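Local structure of pyridoxine 4-oxidase (Mesorhizobium loti, 4HA6) at residues H73-G78 with I384-L389; Q290-G295 with H444-G449; R61-A66 with G379-I384. The protein catalyses the FAD-dependent oxidation of pyridoxine at its 4-hydroxymethyl group, with oxygen as acceptor, as a member of the GMC oxidoreductase family. One frame throughout, in Å; residues are numbered along the deposited sequence.

Interaction 1 (H73-G78 with I384-L389); sequences HHWARG and IDPAYL. With FAD (flavin-adenine dinucleotide), chain B.
Trp-75 and Tyr-388 meet in a buried aromatic cluster of this GMC oxidoreductase, where the small antiparallel sheet of strands 60-61 and 74-75 lies against the end of strand 383-385 and the loop after it. Indole and phenol come from opposite directions. Trp-75 NE1 gives a weak hydrogen bond to Tyr-388 OH, 2.9 Å long but bent to 129° at the hydrogen; the same hydroxyl probably also bonds, unusually closely, to Asp-291 OD2. Tryptophan suits the place because its polar edge serves the hydroxyl while its broad face packs on Ile-384, whose CG2 makes a CH-pi contact 4.1 Å from the centroid of the six-membered ring of Trp-75. Pro-386, compact and apolar, packs against both aromatics: its CB is 3.7 Å from Trp-75 CZ2 and lies over one face of the Tyr-388 ring. Tyr-388 in turn directs its edge at the face of His-73, a T-shaped pair with centroids 4.9 Å apart and planes at 73°. A hydrogen bond between His-73 NE2 and Thr-68 OG1 helps to fix the rotation of the imidazole. Beyond Trp-75 the chain reaches the flavin, and Arg-77, bent at chi2 and chi3, folds back, its NE donating to Ala-76 O at 2.9 Å.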
loop_
_atom_site.group_PDB
_atom_site.type_symbol
_atom_site.label_atom_id
_atom_site.label_comp_id
_atom_site.label_asym_id
_atom_site.label_seq_id
_atom_site.Cartn_x
_atom_site.Cartn_y
_atom_site.Cartn_z
ATOM N N HIS A 73 6.326 2.627 -15.817
ATOM C CA HIS A 73 5.775 1.552 -15.018
ATOM C C HIS A 73 4.252 1.610 -14.980
ATOM O O HIS A 73 3.659 2.688 -15.056
ATOM C CB HIS A 73 6.317 1.654 -13.593
ATOM C CG HIS A 73 7.801 1.497 -13.501
ATOM N ND1 HIS A 73 8.396 0.364 -12.992
ATOM C CD2 HIS A 73 8.813 2.330 -13.843
ATOM C CE1 HIS A 73 9.711 0.500 -13.035
ATOM N NE2 HIS A 73 9.990 1.687 -13.542
ATOM N N HIS A 74 3.621 0.453 -14.846
ATOM C CA HIS A 74 2.169 0.412 -14.729
ATOM C C HIS A 74 1.776 0.304 -13.268
ATOM O O HIS A 74 2.303 -0.545 -12.554
ATOM C CB HIS A 74 1.603 -0.754 -15.541
ATOM C CG HIS A 74 1.388 -0.424 -16.983
ATOM N ND1 HIS A 74 0.133 -0.218 -17.522
ATOM C CD2 HIS A 74 2.266 -0.242 -17.999
ATOM C CE1 HIS A 74 0.250 0.068 -18.805
ATOM N NE2 HIS A 74 1.535 0.063 -19.120
ATOM N N TRP A 75 0.872 1.174 -12.819
ATOM C CA TRP A 75 0.426 1.177 -11.423
ATOM C C TRP A 75 -1.042 0.773 -11.292
ATOM O O TRP A 75 -1.942 1.595 -11.470
ATOM C CB TRP A 75 0.628 2.560 -10.793
ATOM C CG TRP A 75 2.057 2.835 -10.328
ATOM C CD1 TRP A 75 3.185 2.125 -10.649
ATOM C CD2 TRP A 75 2.484 3.873 -9.427
ATOM N NE1 TRP A 75 4.286 2.671 -10.019
ATOM C CE2 TRP A 75 3.880 3.746 -9.263
ATOM C CE3 TRP A 75 1.817 4.904 -8.750
ATOM C CZ2 TRP A 75 4.626 4.615 -8.450
ATOM C CZ3 TRP A 75 2.555 5.768 -7.946
ATOM C CH2 TRP A 75 3.945 5.617 -7.801
ATOM N N ALA A 76 -1.277 -0.497 -10.974
ATOM C CA ALA A 76 -2.634 -1.010 -10.764
ATOM C C ALA A 76 -3.269 -0.361 -9.542
ATOM O O ALA A 76 -2.617 -0.223 -8.512
ATOM C CB ALA A 76 -2.612 -2.539 -10.605
ATOM N N ARG A 77 -4.532 0.041 -9.650
ATOM C CA ARG A 77 -5.249 0.592 -8.502
ATOM C C ARG A 77 -6.720 0.167 -8.512
ATOM O O ARG A 77 -7.360 0.151 -9.567
ATOM C CB ARG A 77 -5.146 2.123 -8.486
ATOM C CG ARG A 77 -3.794 2.678 -8.019
ATOM C CD ARG A 77 -3.594 2.485 -6.509
ATOM N NE ARG A 77 -2.583 1.470 -6.194
ATOM C CZ ARG A 77 -2.245 1.114 -4.957
ATOM N NH1 ARG A 77 -2.834 1.689 -3.917
ATOM N NH2 ARG A 77 -1.309 0.196 -4.753
ATOM N N GLY A 78 -7.257 -0.180 -7.344
ATOM C CA GLY A 78 -8.657 -0.561 -7.244
ATOM C C GLY A 78 -9.638 0.559 -7.587
ATOM O O GLY A 78 -9.516 1.675 -7.064
ATOM N N ILE A 384 2.879 11.160 -13.159
ATOM C CA ILE A 384 3.382 10.449 -11.987
ATOM C C ILE A 384 4.865 10.142 -12.165
ATOM O O ILE A 384 5.249 9.352 -13.044
ATOM C CB ILE A 384 2.627 9.117 -11.787
ATOM C CG1 ILE A 384 1.134 9.368 -11.572
ATOM C CG2 ILE A 384 3.223 8.315 -10.620
ATOM C CD1 ILE A 384 0.263 8.143 -11.883
ATOM N N ASP A 385 5.698 10.777 -11.343
ATOM C CA ASP A 385 7.135 10.518 -11.381
ATOM C C ASP A 385 7.588 9.999 -10.032
ATOM O O ASP A 385 7.914 10.792 -9.162
ATOM C CB ASP A 385 7.909 11.799 -11.721
ATOM C CG ASP A 385 9.423 11.625 -11.581
ATOM O OD1 ASP A 385 10.135 12.642 -11.418
ATOM O OD2 ASP A 385 9.905 10.470 -11.625
ATOM N N PRO A 386 7.632 8.661 -9.861
ATOM C CA PRO A 386 8.033 8.097 -8.574
ATOM C C PRO A 386 9.514 8.347 -8.251
ATOM O O PRO A 386 9.891 8.092 -7.112
ATOM C CB PRO A 386 7.773 6.588 -8.745
ATOM C CG PRO A 386 7.739 6.365 -10.237
ATOM C CD PRO A 386 7.183 7.628 -10.810
ATOM N N ALA A 387 10.310 8.820 -9.218
ATOM C CA ALA A 387 11.756 9.055 -9.023
ATOM C C ALA A 387 12.473 7.809 -8.517
ATOM O O ALA A 387 13.304 7.878 -7.605
ATOM C CB ALA A 387 12.003 10.228 -8.073
ATOM N N TYR A 388 12.158 6.666 -9.118
ATOM C CA TYR A 388 12.716 5.400 -8.654
ATOM C C TYR A 388 14.245 5.410 -8.740
ATOM O O TYR A 388 14.821 5.893 -9.726
ATOM C CB TYR A 388 12.172 4.231 -9.482
ATOM C CG TYR A 388 10.747 3.787 -9.212
ATOM C CD1 TYR A 388 9.934 3.383 -10.266
ATOM C CD2 TYR A 388 10.227 3.708 -7.914
ATOM C CE1 TYR A 388 8.650 2.933 -10.059
ATOM C CE2 TYR A 388 8.912 3.254 -7.693
ATOM C CZ TYR A 388 8.136 2.873 -8.783
ATOM O OH TYR A 388 6.842 2.419 -8.638
ATOM N N LEU A 389 14.890 4.872 -7.707
ATOM C CA LEU A 389 16.352 4.721 -7.670
ATOM C C LEU A 389 17.139 6.001 -7.965
ATOM O O LEU A 389 18.155 5.948 -8.664
ATOM C CB LEU A 389 16.796 3.622 -8.643
ATOM C CG LEU A 389 16.833 2.172 -8.132
ATOM C CD1 LEU A 389 16.009 1.972 -6.860
ATOM C CD2 LEU A 389 16.411 1.188 -9.225
HETATM P PA FAD B . -7.554 2.663 -2.057
HETATM O O1A FAD B . -7.820 1.392 -1.262
HETATM O O2A FAD B . -6.847 2.550 -3.379
HETATM O O5B FAD B . -8.983 3.392 -2.268
HETATM C C5B FAD B . -9.211 4.484 -3.154
HETATM C C4B FAD B . -10.683 4.392 -3.530
HETATM O O4B FAD B . -11.228 5.671 -3.868
HETATM C C3B FAD B . -10.875 3.498 -4.748
HETATM O O3B FAD B . -11.979 2.628 -4.448
HETATM C C2B FAD B . -11.214 4.459 -5.885
HETATM O O2B FAD B . -12.080 3.845 -6.857
HETATM C C1B FAD B . -11.884 5.615 -5.149
HETATM N N9A FAD B . -11.726 6.955 -5.789
HETATM C C8A FAD B . -10.597 7.472 -6.319
HETATM N N7A FAD B . -10.825 8.729 -6.790
HETATM C C5A FAD B . -12.122 9.039 -6.558
HETATM C C6A FAD B . -13.008 10.208 -6.801
HETATM N N6A FAD B . -12.533 11.344 -7.404
HETATM N N1A FAD B . -14.307 10.111 -6.397
HETATM C C2A FAD B . -14.785 9.004 -5.790
HETATM N N3A FAD B . -14.023 7.914 -5.541
HETATM C C4A FAD B . -12.707 7.867 -5.893
HETATM N N1 FAD B . -0.841 -3.784 0.749
HETATM C C2 FAD B . -0.535 -4.665 1.719
HETATM O O2 FAD B . -0.379 -4.236 2.884
HETATM N N3 FAD B . -0.364 -5.978 1.478
HETATM C C4 FAD B . -0.508 -6.507 0.251
HETATM O O4 FAD B . -0.331 -7.735 0.038
HETATM C C4X FAD B . -0.845 -5.600 -0.870
HETATM N N5 FAD B . -0.991 -6.043 -2.136
HETATM C C5X FAD B . -1.320 -5.192 -3.140
HETATM C C6 FAD B . -1.478 -5.663 -4.442
HETATM C C7 FAD B . -1.823 -4.791 -5.471
HETATM C C7M FAD B . -1.993 -5.318 -6.874
HETATM C C8 FAD B . -2.026 -3.345 -5.180
HETATM C C8M FAD B . -2.392 -2.404 -6.297
HETATM C C9 FAD B . -1.873 -2.863 -3.881
HETATM C C9A FAD B . -1.520 -3.743 -2.857
HETATM N N10 FAD B . -1.358 -3.268 -1.544
HETATM C C10 FAD B . -1.018 -4.175 -0.531
HETATM C "C1'" FAD B . -1.537 -1.841 -1.247
HETATM C "C2'" FAD B . -2.845 -1.545 -0.531
HETATM O "O2'" FAD B . -3.927 -2.240 -1.171
HETATM C "C3'" FAD B . -3.059 -0.031 -0.606
HETATM O "O3'" FAD B . -1.873 0.619 -0.121
HETATM C "C4'" FAD B . -4.264 0.403 0.209
HETATM O "O4'" FAD B . -5.412 -0.320 -0.272
HETATM C "C5'" FAD B . -4.490 1.916 0.113
HETATM O "O5'" FAD B . -5.831 2.191 0.513
HETATM P P FAD B . -6.408 3.678 0.376
HETATM O O1P FAD B . -7.682 3.828 1.198
HETATM O O2P FAD B . -5.283 4.675 0.566
HETATM O O3P FAD B . -6.763 3.752 -1.186
#

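Interaction 2 (Q290-G295 with H444-G449); sequences QDHLLG and HHHPCG. With PXM (4-(aminomethyl)-5-(hydroxymethyl)-2-methylpyridin-3-ol), chain J; FAD (flavin-adenine dinucleotide), chain B.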
loop_
_atom_site.group_PDB
_atom_site.type_symbol
_atom_site.label_atom_id
_atom_site.label_comp_id
_atom_site.label_asym_id
_atom_site.label_seq_id
_atom_site.Cartn_x
_atom_site.Cartn_y
_atom_site.Cartn_z
ATOM N N GLN A 290 6.119 8.369 -2.412
ATOM C CA GLN A 290 6.994 7.210 -2.184
ATOM C C GLN A 290 6.345 5.918 -2.665
ATOM O O GLN A 290 5.125 5.821 -2.727
ATOM C CB GLN A 290 7.304 7.075 -0.691
ATOM C CG GLN A 290 8.084 8.247 -0.126
ATOM C CD GLN A 290 7.916 8.358 1.371
ATOM O OE1 GLN A 290 8.389 7.498 2.122
ATOM N NE2 GLN A 290 7.193 9.389 1.812
ATOM N N ASP A 291 7.165 4.910 -2.952
ATOM C CA ASP A 291 6.666 3.587 -3.313
ATOM C C ASP A 291 7.782 2.584 -3.032
ATOM O O ASP A 291 8.950 2.972 -2.890
ATOM C CB ASP A 291 6.251 3.551 -4.787
ATOM C CG ASP A 291 5.735 2.176 -5.241
ATOM O OD1 ASP A 291 5.127 1.435 -4.419
ATOM O OD2 ASP A 291 5.929 1.845 -6.440
ATOM N N HIS A 292 7.425 1.307 -2.903
ATOM C CA HIS A 292 8.433 0.250 -2.739
ATOM C C HIS A 292 8.699 -0.348 -4.111
ATOM O O HIS A 292 7.797 -0.389 -4.950
ATOM C CB HIS A 292 7.932 -0.866 -1.814
ATOM C CG HIS A 292 8.079 -0.583 -0.349
ATOM N ND1 HIS A 292 7.031 -0.715 0.538
ATOM C CD2 HIS A 292 9.155 -0.224 0.392
ATOM C CE1 HIS A 292 7.448 -0.427 1.759
ATOM N NE2 HIS A 292 8.734 -0.125 1.696
ATOM N N LEU A 293 9.931 -0.812 -4.329
ATOM C CA LEU A 293 10.280 -1.604 -5.502
ATOM C C LEU A 293 10.632 -3.040 -5.107
ATOM O O LEU A 293 11.122 -3.292 -3.991
ATOM C CB LEU A 293 11.485 -0.990 -6.225
ATOM C CG LEU A 293 11.233 0.316 -6.967
ATOM C CD1 LEU A 293 12.556 0.973 -7.346
ATOM C CD2 LEU A 293 10.393 0.032 -8.208
ATOM N N LEU A 294 10.385 -3.974 -6.028
ATOM C CA LEU A 294 10.934 -5.321 -5.913
ATOM C C LEU A 294 11.677 -5.664 -7.196
ATOM O O LEU A 294 11.169 -5.425 -8.293
ATOM C CB LEU A 294 9.833 -6.346 -5.665
ATOM C CG LEU A 294 9.192 -6.313 -4.280
ATOM C CD1 LEU A 294 8.009 -7.262 -4.189
ATOM C CD2 LEU A 294 10.238 -6.654 -3.225
ATOM N N GLY A 295 12.876 -6.226 -7.063
ATOM C CA GLY A 295 13.612 -6.691 -8.214
ATOM C C GLY A 295 13.011 -7.999 -8.699
ATOM O O GLY A 295 12.928 -8.979 -7.941
ATOM N N HIS A 444 6.069 -2.401 -5.938
ATOM C CA HIS A 444 5.572 -3.322 -4.922
ATOM C C HIS A 444 4.127 -2.965 -4.564
ATOM O O HIS A 444 3.526 -3.624 -3.720
ATOM C CB HIS A 444 6.479 -3.236 -3.690
ATOM C CG HIS A 444 6.356 -4.386 -2.725
ATOM N ND1 HIS A 444 5.257 -5.210 -2.661
ATOM C CD2 HIS A 444 7.212 -4.826 -1.769
ATOM C CE1 HIS A 444 5.435 -6.108 -1.700
ATOM N NE2 HIS A 444 6.614 -5.900 -1.153
ATOM N N HIS A 445 3.596 -1.909 -5.194
ATOM C CA HIS A 445 2.268 -1.430 -5.072
ATOM C C HIS A 445 1.930 -0.672 -3.835
ATOM O O HIS A 445 0.847 -0.799 -3.363
ATOM C CB HIS A 445 1.240 -2.548 -5.248
ATOM C CG HIS A 445 1.318 -3.218 -6.543
ATOM N ND1 HIS A 445 1.928 -4.342 -6.704
ATOM C CD2 HIS A 445 0.961 -2.808 -7.770
ATOM C CE1 HIS A 445 1.907 -4.655 -7.941
ATOM N NE2 HIS A 445 1.327 -3.723 -8.584
ATOM N N HIS A 446 2.837 0.110 -3.307
ATOM C CA HIS A 446 2.634 0.836 -2.056
ATOM C C HIS A 446 2.789 2.355 -2.185
ATOM O O HIS A 446 3.538 2.947 -1.398
ATOM C CB HIS A 446 3.629 0.330 -0.996
ATOM C CG HIS A 446 3.613 -1.156 -0.818
ATOM N ND1 HIS A 446 4.732 -1.874 -0.466
ATOM C CD2 HIS A 446 2.611 -2.055 -0.950
ATOM C CE1 HIS A 446 4.425 -3.159 -0.400
ATOM N NE2 HIS A 446 3.143 -3.292 -0.673
ATOM N N PRO A 447 2.090 2.987 -3.153
ATOM C CA PRO A 447 2.224 4.449 -3.273
ATOM C C PRO A 447 1.625 5.150 -2.061
ATOM O O PRO A 447 0.607 4.670 -1.540
ATOM C CB PRO A 447 1.401 4.781 -4.521
ATOM C CG PRO A 447 0.372 3.697 -4.605
ATOM C CD PRO A 447 1.082 2.453 -4.094
ATOM N N CYS A 448 2.256 6.246 -1.620
ATOM C CA CYS A 448 1.845 6.970 -0.419
ATOM C C CYS A 448 2.576 8.313 -0.326
ATOM O O CYS A 448 3.507 8.566 -1.095
ATOM C CB CYS A 448 2.134 6.126 0.834
ATOM S SG CYS A 448 3.920 6.014 1.311
ATOM N N GLY A 449 2.129 9.182 0.584
ATOM C CA GLY A 449 2.899 10.363 0.970
ATOM C C GLY A 449 2.552 11.702 0.327
ATOM O O GLY A 449 3.133 12.732 0.669
HETATM N N1 PXM J . 4.472 -9.278 -4.360
HETATM C C2 PXM J . 3.997 -8.114 -4.801
HETATM C C2A PXM J . 4.312 -7.588 -6.166
HETATM C C3 PXM J . 3.187 -7.409 -3.924
HETATM O O3 PXM J . 2.669 -6.199 -4.329
HETATM C C4 PXM J . 2.888 -7.891 -2.632
HETATM C C5 PXM J . 3.438 -9.144 -2.231
HETATM C C5A PXM J . 3.222 -9.841 -0.902
HETATM O O5 PXM J . 2.891 -9.061 0.195
HETATM C C6 PXM J . 4.242 -9.810 -3.162
HETATM C C4A PXM J . 2.000 -7.038 -1.772
HETATM N N4 PXM J . 2.393 -5.660 -1.712
HETATM P PA FAD B . -7.554 2.663 -2.057
HETATM O O1A FAD B . -7.820 1.392 -1.262
HETATM O O2A FAD B . -6.847 2.550 -3.379
HETATM O O5B FAD B . -8.983 3.392 -2.268
HETATM C C5B FAD B . -9.211 4.484 -3.154
HETATM C C4B FAD B . -10.683 4.392 -3.530
HETATM O O4B FAD B . -11.228 5.671 -3.868
HETATM C C3B FAD B . -10.875 3.498 -4.748
HETATM O O3B FAD B . -11.979 2.628 -4.448
HETATM C C2B FAD B . -11.214 4.459 -5.885
HETATM O O2B FAD B . -12.080 3.845 -6.857
HETATM C C1B FAD B . -11.884 5.615 -5.149
HETATM N N9A FAD B . -11.726 6.955 -5.789
HETATM C C8A FAD B . -10.597 7.472 -6.319
HETATM N N7A FAD B . -10.825 8.729 -6.790
HETATM C C5A FAD B . -12.122 9.039 -6.558
HETATM C C6A FAD B . -13.008 10.208 -6.801
HETATM N N6A FAD B . -12.533 11.344 -7.404
HETATM N N1A FAD B . -14.307 10.111 -6.397
HETATM C C2A FAD B . -14.785 9.004 -5.790
HETATM N N3A FAD B . -14.023 7.914 -5.541
HETATM C C4A FAD B . -12.707 7.867 -5.893
HETATM N N1 FAD B . -0.841 -3.784 0.749
HETATM C C2 FAD B . -0.535 -4.665 1.719
HETATM O O2 FAD B . -0.379 -4.236 2.884
HETATM N N3 FAD B . -0.364 -5.978 1.478
HETATM C C4 FAD B . -0.508 -6.507 0.251
HETATM O O4 FAD B . -0.331 -7.735 0.038
HETATM C C4X FAD B . -0.845 -5.600 -0.870
HETATM N N5 FAD B . -0.991 -6.043 -2.136
HETATM C C5X FAD B . -1.320 -5.192 -3.140
HETATM C C6 FAD B . -1.478 -5.663 -4.442
HETATM C C7 FAD B . -1.823 -4.791 -5.471
HETATM C C7M FAD B . -1.993 -5.318 -6.874
HETATM C C8 FAD B . -2.026 -3.345 -5.180
HETATM C C8M FAD B . -2.392 -2.404 -6.297
HETATM C C9 FAD B . -1.873 -2.863 -3.881
HETATM C C9A FAD B . -1.520 -3.743 -2.857
HETATM N N10 FAD B . -1.358 -3.268 -1.544
HETATM C C10 FAD B . -1.018 -4.175 -0.531
HETATM C "C1'" FAD B . -1.537 -1.841 -1.247
HETATM C "C2'" FAD B . -2.845 -1.545 -0.531
HETATM O "O2'" FAD B . -3.927 -2.240 -1.171
HETATM C "C3'" FAD B . -3.059 -0.031 -0.606
HETATM O "O3'" FAD B . -1.873 0.619 -0.121
HETATM C "C4'" FAD B . -4.264 0.403 0.209
HETATM O "O4'" FAD B . -5.412 -0.320 -0.272
HETATM C "C5'" FAD B . -4.490 1.916 0.113
HETATM O "O5'" FAD B . -5.831 2.191 0.513
HETATM P P FAD B . -6.408 3.678 0.376
HETATM O O1P FAD B . -7.682 3.828 1.198
HETATM O O2P FAD B . -5.283 4.675 0.566
HETATM O O3P FAD B . -6.763 3.752 -1.186
#
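His-292 and His-446 meet rim to rim with their planes almost perpendicular, joined by a hydrogen bond of 2.8 Å between His-292 ND1 and His-446 ND1. Also at the ring edge, His-446 NE2 lies 2.7 Å from N4 of pyridoxamine. His-446 probably corresponds to the histidine conserved beside the flavin in GMC oxidoreductases. Around the ligand, the backbone O of His-444 accepts from both O3 and N4, while His-445 ND1 donates to O3 and lays a face of its ring against the dimethyl end of the flavin, at C7 and C7M.

A second shell sets these histidines. Leu-294 CD1 lies 3.5 Å from the centroid of the His-444 ring, squarely over its face, an apolar cushion that competes for no polar atom. His-444 N donates to His-292 O at 2.8 Å. Asp-291, with CG anti to its backbone N (chi1 179°), carries OD1 to His-446 N at 2.9 Å; its OD2 is taken by Tyr-388 and Thr-443. Further out, Gln-290 and Cys-448 form an antiparallel hydrogen-bonded pair, Gln-290 N to Cys-448 O being 2.9 Å. The contact thus extends the pairing of strands 293-302 and 441-443, with strand 74-75 touching Asp-291 and Pro-447 through Trp-75.

Interaction 3 (R61-A66 with G379-I384); sequences RTEAQA and GDRLII
Arg-381 reaches across to Glu-63 in a salt bridge, NH1 to OE1 at 2.8 Å. The two side chains cross at about a right angle, with carboxylate and guanidinium planes 33° apart, and OE1 is approached nearly along its C-O bond. A bend in Glu-63 at chi2 (-58°) turns the carboxylate back over the opposite segment, and the long reach of arginine spans the rest at the protein surface. Leu-382 contributes its backbone: its O is 3.0 Å from a water that also lies 2.8 Å from Arg-61 O and accepts from Ile-384 N, stitching the two backbones. The leucine side chain packs on helix 252-262. Next, Ile-383 sets CG2 3.9 Å from Glu-63 CD, so a branched apolar residue packs against the carboxylate end. Ile-384 completes the contact by accepting from Glu-63 N through its O at 2.9 Å. The carbonyl of Glu-63 is gripped from opposite faces by Thr-62 OG1 and Gln-65 NE2, which steadies the loop. Because Ile-383 is backbone-bonded to Arg-372 while Ile-384 O accepts from the loop, the arrangement is that of a loop docked, partly through water, on one edge of the antiparallel sheet of strands 370-372 and 383-385.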
loop_
_atom_site.group_PDB
_atom_site.type_symbol
_atom_site.label_atom_id
_atom_site.label_comp_id
_atom_site.label_asym_id
_atom_site.label_seq_id
_atom_site.Cartn_x
_atom_site.Cartn_y
_atom_site.Cartn_z
ATOM N N ARG A 61 -0.057 4.966 -15.608
ATOM C CA ARG A 61 1.240 4.753 -16.231
ATOM C C ARG A 61 2.194 5.857 -15.756
ATOM O O ARG A 61 1.895 7.042 -15.906
ATOM C CB ARG A 61 1.077 4.774 -17.753
ATOM C CG ARG A 61 2.326 4.402 -18.513
ATOM C CD ARG A 61 2.191 4.766 -19.973
ATOM N NE ARG A 61 3.487 4.838 -20.648
ATOM C CZ ARG A 61 4.286 5.905 -20.633
ATOM N NH1 ARG A 61 3.934 7.004 -19.965
ATOM N NH2 ARG A 61 5.445 5.875 -21.286
ATOM N N THR A 62 3.328 5.493 -15.154
ATOM C CA THR A 62 4.256 6.532 -14.686
ATOM C C THR A 62 5.047 7.108 -15.854
ATOM O O THR A 62 5.122 6.485 -16.924
ATOM C CB THR A 62 5.288 5.985 -13.704
ATOM O OG1 THR A 62 6.373 5.422 -14.439
ATOM C CG2 THR A 62 4.675 4.922 -12.750
ATOM N N GLU A 63 5.644 8.283 -15.659
ATOM C CA GLU A 63 6.672 8.758 -16.588
ATOM C C GLU A 63 7.801 7.732 -16.730
ATOM O O GLU A 63 8.002 6.894 -15.846
ATOM C CB GLU A 63 7.266 10.070 -16.093
ATOM C CG GLU A 63 6.250 11.223 -15.994
ATOM C CD GLU A 63 5.579 11.519 -17.323
ATOM O OE1 GLU A 63 4.399 11.123 -17.507
ATOM O OE2 GLU A 63 6.235 12.143 -18.182
ATOM N N ALA A 64 8.543 7.801 -17.834
ATOM C CA ALA A 64 9.790 7.040 -17.974
ATOM C C ALA A 64 10.722 7.323 -16.792
ATOM O O ALA A 64 10.869 8.475 -16.404
ATOM C CB ALA A 64 10.487 7.408 -19.289
ATOM N N GLN A 65 11.355 6.290 -16.224
ATOM C CA GLN A 65 12.262 6.503 -15.078
ATOM C C GLN A 65 13.737 6.308 -15.410
ATOM O O GLN A 65 14.171 5.176 -15.658
ATOM C CB GLN A 65 11.916 5.565 -13.917
ATOM C CG GLN A 65 10.541 5.781 -13.335
ATOM C CD GLN A 65 10.408 7.131 -12.676
ATOM O OE1 GLN A 65 10.993 7.374 -11.626
ATOM N NE2 GLN A 65 9.637 8.014 -13.282
ATOM N N ALA A 66 14.500 7.400 -15.365
ATOM C CA ALA A 66 15.936 7.385 -15.649
ATOM C C ALA A 66 16.690 6.404 -14.749
ATOM O O ALA A 66 17.688 5.789 -15.165
ATOM C CB ALA A 66 16.512 8.793 -15.496
ATOM N N GLY A 379 -10.715 13.018 -17.103
ATOM C CA GLY A 379 -10.064 12.178 -18.102
ATOM C C GLY A 379 -8.625 12.537 -18.424
ATOM O O GLY A 379 -7.974 11.814 -19.188
ATOM N N ASP A 380 -8.129 13.649 -17.872
ATOM C CA ASP A 380 -6.742 14.068 -18.102
ATOM C C ASP A 380 -5.816 13.230 -17.229
ATOM O O ASP A 380 -5.927 13.252 -15.993
ATOM C CB ASP A 380 -6.555 15.544 -17.735
ATOM C CG ASP A 380 -7.353 16.468 -18.620
ATOM O OD1 ASP A 380 -7.737 17.572 -18.156
ATOM O OD2 ASP A 380 -7.602 16.080 -19.776
ATOM N N ARG A 381 -4.893 12.502 -17.849
ATOM C CA ARG A 381 -4.086 11.548 -17.091
ATOM C C ARG A 381 -3.128 12.237 -16.122
ATOM O O ARG A 381 -2.674 13.363 -16.367
ATOM C CB ARG A 381 -3.334 10.600 -18.026
ATOM C CG ARG A 381 -2.429 11.297 -18.995
ATOM C CD ARG A 381 -0.979 11.003 -18.685
ATOM N NE ARG A 381 -0.080 11.898 -19.409
ATOM C CZ ARG A 381 1.245 11.845 -19.323
ATOM N NH1 ARG A 381 1.821 10.930 -18.549
ATOM N NH2 ARG A 381 1.995 12.702 -20.008
ATOM N N LEU A 382 -2.855 11.573 -15.003
ATOM C CA LEU A 382 -1.935 12.118 -14.020
ATOM C C LEU A 382 -0.506 11.995 -14.512
ATOM O O LEU A 382 -0.168 11.049 -15.232
ATOM C CB LEU A 382 -2.085 11.414 -12.669
ATOM C CG LEU A 382 -3.395 11.618 -11.910
ATOM C CD1 LEU A 382 -3.472 10.710 -10.683
ATOM C CD2 LEU A 382 -3.611 13.080 -11.508
ATOM N N ILE A 383 0.318 12.967 -14.126
ATOM C CA ILE A 383 1.752 12.925 -14.386
ATOM C C ILE A 383 2.444 12.419 -13.117
ATOM O O ILE A 383 2.546 13.143 -12.123
ATOM C CB ILE A 383 2.284 14.304 -14.770
ATOM C CG1 ILE A 383 1.436 14.898 -15.909
ATOM C CG2 ILE A 383 3.778 14.232 -15.140
ATOM C CD1 ILE A 383 1.987 16.197 -16.461
ATOM N N ILE A 384 2.879 11.160 -13.159
ATOM C CA ILE A 384 3.382 10.449 -11.987
ATOM C C ILE A 384 4.865 10.142 -12.165
ATOM O O ILE A 384 5.249 9.352 -13.044
ATOM C CB ILE A 384 2.627 9.117 -11.787
ATOM C CG1 ILE A 384 1.134 9.368 -11.572
ATOM C CG2 ILE A 384 3.223 8.315 -10.620
ATOM C CD1 ILE A 384 0.263 8.143 -11.883
HETATM O O HOH W 1 2.494 9.745 -15.607
#

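In the fold
From the N terminus the chain passes 61-66, then 73-78, each more than 300 residues before its partner. Segment 290-295 follows, at the start of strand 293-302. Interaction 3 closes the first long loop when 379-384 returns, and interaction 1 closes the second directly afterwards at 384-389, the two sharing Ile-384. Interaction 2 closes last, at 444-449. No loop lies wholly within another: all three cross in pairs, so the early and late parts of the chain are interlaced. Interactions 1 and 3 tie strands 60-61 and 74-75 to strand 383-385 and touch through Gln-65 and Tyr-388, whereas interactions 1 and 2 both touch FAD and meet through Tyr-388 and Asp-291.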